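Local coordinates for protein precorrin-3 methylase (Rhodobacter capsulatus, PDB 3NUT) that probably acts as an S-adenosylmethionine-dependent methyltransferase in the biosynthesis of vitamin B12 and binds S-adenosyl-L-homocysteine, at residues A[37-42]-A[79-84]; A[9-14]-A[73-78]. One frame throughout, in Å; residues are numbered along the deposited sequence.

Contact 1: A[37-42]-A[79-84]; sequences DIVGYI and RRVVVV
Asp37 and Arg79 meet at about a right angle: the carboxylate plane stands 80° to that of the guanidinium, and OD2 lies over one face of it. The salt bridge from Asp37 OD2 to Arg79 NH2 measures 3.0 Å, although the exact place of OD2 is less sure, and Arg79 NE adds a weak bond to OD1. The arginine gets there through a bend at chi3 (114°), which folds the guanidinium back over the acid. A leucine here has no charge to offer, and the buried carboxylate of Asp37 would probably lose its ion pair and be less fixed in rotation, though His57 also bonds to OD2. From here two neighbouring parallel strands, 37-40 and 80-84, run on at the heart of a five-stranded parallel sheet in the tetrapyrrole methylase fold. Their backbones alternate bonds: Asp37 N to Arg80 O, Val82 N to Asp37 O (2.9 Å), Val39 N to Val82 O (3.0 Å) and Val84 N to Val39 O. On the face under helix 65-76, Val39 CG2 crosses obliquely to Val81 CG1 at 3.8 Å; Ile38 and Val82 line the other face. Val84 turns CG2 between its backbone N and carbonyl carbon (chi1 -72°), laying that methyl 3.8 Å from Gly40 CA, where a beta carbon would clash. Beyond Gly40 a water bridges the two segments, accepting from Tyr41 N at 2.8 Å and donating to Val84 O.

Contact 2: A[9-14]-A[73-78]; sequences GWVTVA and EMAAEG
Val11 and Ala75 meet through one methyl each, and the valine torsion decides which: with chi1 at 174°, CG1 is opposite the backbone N, while CG2 stands beside that N and reaches Ala75 CB at 3.7 Å. The other torsion that matters belongs to the backbone of Gly78, whose positive phi of 92° ends helix 65-76 in a Schellman motif and turns the chain back toward the start of strand 10-14. This helix is the connecting arm of a beta-alpha-beta crossover that passes over strand 37-40: it leaves strand 55-58, packs on the parallel sheet and delivers the chain to strand 80-85, the neighbour of the strand it touches here. Ala75 is the residue of 73-78 whose side chain meets strand 10-15. Its short side chain lets the last turn come down close, with CB resting 3.6 Å from Trp10 O as well as against the valine. Val11 is also touched by Leu98, which brings helix 94-104 onto the same side chain. The indole of Trp10 goes the other way, packing on Arg80 and Val82 and making a cation-pi contact with Arg114, so that this residue offers the helix its backbone alone. Closest of all is the meeting of two glycines, Gly9 and Gly78, with alpha carbons 3.9 Å apart. A beta carbon on Gly9 would run into both the carbonyl carbon of Gly78 and the carbonyl oxygen of Ala75. That oxygen is already the acceptor for Gly78 N at 3.1 Å, the bond that helps close the helix end, and Glu77 N binds Met74 O one step earlier. Gly9 CA lies against two of the carbonyls at this end, 3.6 Å from Ala75 O and 3.5 Å from Gly78 O.

Overall arrangement
From the N terminus, strand 10-15 is laid down first, and the chain then passes through helix 26-34 to strand 37-40. Strand 55-58 and helix 65-76 follow, and the end of that helix returns to the first strand, so contact 2 closes a loop of 58 residues. Directly afterwards 79-84 joins 37-42, and contact 1 closes a shorter loop of 36. The two loops cross, since their segments alternate along the chain. Strand 80-85 fits between 37-40 and 10-15, with probable hydrogen bonds linking Val81 and Val83 to Thr12. Together the contacts tie three neighbouring strands of the parallel sheet to the helix on one face.

Contact 1: A[37-42]-A[79-84]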
# COMPACT_ATOMS: atom_id res chain seq x y z
N ASP A 37 2.27 -9.53 -25.89
CA ASP A 37 3.48 -8.79 -25.71
C ASP A 37 3.76 -8.44 -24.23
O ASP A 37 2.89 -7.92 -23.54
CB ASP A 37 3.43 -7.54 -26.56
CG ASP A 37 3.29 -7.84 -28.06
OD1 ASP A 37 2.18 -8.11 -28.55
OD2 ASP A 37 4.31 -7.79 -28.78
N ILE A 38 4.96 -8.77 -23.74
CA ILE A 38 5.39 -8.29 -22.44
C ILE A 38 6.50 -7.23 -22.55
O ILE A 38 7.49 -7.43 -23.23
CB ILE A 38 5.69 -9.44 -21.46
CG1 ILE A 38 4.47 -10.38 -21.40
CG2 ILE A 38 6.06 -8.90 -20.06
CD1 ILE A 38 4.71 -11.77 -20.80
N VAL A 39 6.31 -6.08 -21.90
CA VAL A 39 7.28 -4.99 -21.89
C VAL A 39 7.77 -4.84 -20.45
O VAL A 39 6.95 -4.67 -19.55
CB VAL A 39 6.61 -3.66 -22.36
CG1 VAL A 39 7.59 -2.47 -22.25
CG2 VAL A 39 6.08 -3.81 -23.77
N GLY A 40 9.08 -4.93 -20.22
CA GLY A 40 9.65 -4.76 -18.88
C GLY A 40 11.02 -5.39 -18.66
O GLY A 40 11.73 -5.72 -19.59
N TYR A 41 11.36 -5.56 -17.40
CA TYR A 41 12.68 -5.97 -17.02
C TYR A 41 12.72 -7.48 -17.02
O TYR A 41 12.22 -8.13 -16.11
CB TYR A 41 13.02 -5.37 -15.65
CG TYR A 41 14.38 -5.79 -15.10
CD1 TYR A 41 15.57 -5.34 -15.70
CD2 TYR A 41 14.47 -6.63 -13.99
CE1 TYR A 41 16.82 -5.73 -15.19
CE2 TYR A 41 15.70 -7.01 -13.47
CZ TYR A 41 16.88 -6.57 -14.08
OH TYR A 41 18.10 -6.97 -13.55
N ILE A 42 13.34 -8.03 -18.06
CA ILE A 42 13.29 -9.45 -18.36
C ILE A 42 13.59 -10.44 -17.21
O ILE A 42 12.91 -11.47 -17.06
CB ILE A 42 14.14 -9.74 -19.65
CG1 ILE A 42 13.64 -8.91 -20.84
CG2 ILE A 42 14.11 -11.22 -19.99
CD1 ILE A 42 12.21 -9.27 -21.35
N ARG A 79 -2.44 -5.78 -30.55
CA ARG A 79 -1.65 -6.54 -29.56
C ARG A 79 -2.16 -6.39 -28.11
O ARG A 79 -2.73 -5.38 -27.74
CB ARG A 79 -0.14 -6.21 -29.69
CG ARG A 79 0.50 -6.78 -30.97
CD ARG A 79 1.80 -6.05 -31.39
NE ARG A 79 3.00 -6.90 -31.30
CZ ARG A 79 4.24 -6.56 -31.71
NH1 ARG A 79 4.49 -5.36 -32.25
NH2 ARG A 79 5.23 -7.43 -31.57
N ARG A 80 -1.99 -7.44 -27.32
CA ARG A 80 -2.41 -7.43 -25.94
C ARG A 80 -1.12 -7.28 -25.12
O ARG A 80 -0.41 -8.26 -24.88
CB ARG A 80 -3.18 -8.74 -25.59
CG ARG A 80 -4.61 -8.78 -26.08
CD ARG A 80 -5.24 -10.16 -25.95
NE ARG A 80 -5.14 -10.81 -27.25
CZ ARG A 80 -4.82 -12.08 -27.46
NH1 ARG A 80 -4.55 -12.91 -26.45
NH2 ARG A 80 -4.74 -12.51 -28.71
N VAL A 81 -0.87 -6.06 -24.66
CA VAL A 81 0.41 -5.65 -24.12
C VAL A 81 0.31 -5.56 -22.61
O VAL A 81 -0.52 -4.82 -22.08
CB VAL A 81 0.85 -4.27 -24.68
CG1 VAL A 81 2.28 -3.96 -24.33
CG2 VAL A 81 0.67 -4.22 -26.24
N VAL A 82 1.14 -6.34 -21.91
CA VAL A 82 1.27 -6.21 -20.47
C VAL A 82 2.58 -5.49 -20.18
O VAL A 82 3.64 -5.95 -20.57
CB VAL A 82 1.30 -7.59 -19.73
CG1 VAL A 82 1.54 -7.39 -18.21
CG2 VAL A 82 -0.01 -8.39 -19.99
N VAL A 83 2.49 -4.36 -19.50
CA VAL A 83 3.69 -3.65 -19.11
C VAL A 83 3.88 -4.01 -17.64
O VAL A 83 2.95 -3.88 -16.83
CB VAL A 83 3.53 -2.11 -19.27
CG1 VAL A 83 4.74 -1.38 -18.68
CG2 VAL A 83 3.30 -1.73 -20.74
N VAL A 84 5.06 -4.49 -17.28
CA VAL A 84 5.23 -4.98 -15.91
C VAL A 84 6.03 -4.03 -15.00
O VAL A 84 7.00 -3.40 -15.43
CB VAL A 84 5.80 -6.42 -15.90
CG1 VAL A 84 4.71 -7.41 -16.36
CG2 VAL A 84 7.06 -6.55 -16.80
O HOH W 1 9.88 -4.37 -15.34

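Contact 2: A[9-14]-A[73-78]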
# COMPACT_ATOMS: atom_id res chain seq x y z
N GLY A 9 -6.74 -4.64 -29.37
CA GLY A 9 -5.78 -4.87 -28.28
C GLY A 9 -5.95 -4.03 -27.03
O GLY A 9 -6.91 -3.28 -26.88
N TRP A 10 -5.00 -4.17 -26.11
CA TRP A 10 -5.01 -3.34 -24.93
C TRP A 10 -3.64 -3.21 -24.29
O TRP A 10 -2.68 -3.80 -24.73
CB TRP A 10 -6.01 -3.87 -23.92
CG TRP A 10 -6.09 -5.37 -23.74
CD1 TRP A 10 -7.12 -6.18 -24.12
CD2 TRP A 10 -5.15 -6.21 -23.07
NE1 TRP A 10 -6.88 -7.47 -23.73
CE2 TRP A 10 -5.69 -7.53 -23.07
CE3 TRP A 10 -3.91 -5.99 -22.45
CZ2 TRP A 10 -5.01 -8.63 -22.50
CZ3 TRP A 10 -3.23 -7.08 -21.88
CH2 TRP A 10 -3.79 -8.40 -21.92
N VAL A 11 -3.56 -2.42 -23.22
CA VAL A 11 -2.32 -2.27 -22.49
C VAL A 11 -2.71 -2.50 -21.04
O VAL A 11 -3.58 -1.83 -20.50
CB VAL A 11 -1.71 -0.83 -22.64
CG1 VAL A 11 -0.50 -0.64 -21.76
CG2 VAL A 11 -1.36 -0.51 -24.10
N THR A 12 -2.06 -3.46 -20.41
CA THR A 12 -2.27 -3.66 -19.01
C THR A 12 -0.96 -3.29 -18.33
O THR A 12 0.12 -3.69 -18.76
CB THR A 12 -2.63 -5.15 -18.72
OG1 THR A 12 -3.94 -5.43 -19.22
CG2 THR A 12 -2.59 -5.45 -17.20
N VAL A 13 -1.03 -2.52 -17.26
CA VAL A 13 0.15 -2.31 -16.45
C VAL A 13 -0.06 -3.18 -15.22
O VAL A 13 -1.04 -3.02 -14.52
CB VAL A 13 0.33 -0.83 -16.09
CG1 VAL A 13 1.67 -0.63 -15.36
CG2 VAL A 13 0.32 -0.02 -17.35
N ALA A 14 0.85 -4.12 -14.97
CA ALA A 14 0.66 -5.15 -13.97
C ALA A 14 1.77 -5.20 -12.92
O ALA A 14 2.95 -5.31 -13.27
CB ALA A 14 0.56 -6.52 -14.67
N GLU A 73 1.13 1.94 -29.04
CA GLU A 73 1.18 1.77 -30.50
C GLU A 73 0.91 0.35 -30.88
O GLU A 73 0.28 0.10 -31.92
CB GLU A 73 2.54 2.18 -31.08
CG GLU A 73 2.80 3.69 -31.12
CD GLU A 73 4.29 4.02 -31.33
OE1 GLU A 73 5.09 3.11 -31.59
OE2 GLU A 73 4.67 5.20 -31.24
N MET A 74 1.40 -0.59 -30.07
CA MET A 74 1.21 -2.01 -30.33
C MET A 74 -0.26 -2.37 -30.09
O MET A 74 -0.84 -3.14 -30.84
CB MET A 74 2.11 -2.88 -29.46
CG MET A 74 3.63 -2.73 -29.69
SD MET A 74 4.59 -3.73 -28.43
CE MET A 74 4.79 -5.09 -29.45
N ALA A 75 -0.85 -1.79 -29.05
CA ALA A 75 -2.23 -2.07 -28.71
C ALA A 75 -3.12 -1.65 -29.87
O ALA A 75 -4.17 -2.25 -30.09
CB ALA A 75 -2.63 -1.37 -27.43
N ALA A 76 -2.68 -0.66 -30.64
CA ALA A 76 -3.43 -0.19 -31.80
C ALA A 76 -3.30 -1.14 -32.97
O ALA A 76 -4.14 -1.15 -33.86
CB ALA A 76 -3.00 1.21 -32.19
N GLU A 77 -2.24 -1.96 -32.99
CA GLU A 77 -2.16 -3.00 -34.00
C GLU A 77 -2.95 -4.22 -33.58
O GLU A 77 -2.87 -5.25 -34.24
CB GLU A 77 -0.73 -3.46 -34.21
CG GLU A 77 0.23 -2.40 -34.60
CD GLU A 77 1.66 -2.91 -34.53
OE1 GLU A 77 1.87 -4.09 -34.15
OE2 GLU A 77 2.57 -2.11 -34.85
N GLY A 78 -3.66 -4.13 -32.45
CA GLY A 78 -4.40 -5.26 -31.93
C GLY A 78 -3.67 -6.15 -30.91
O GLY A 78 -4.22 -7.12 -30.43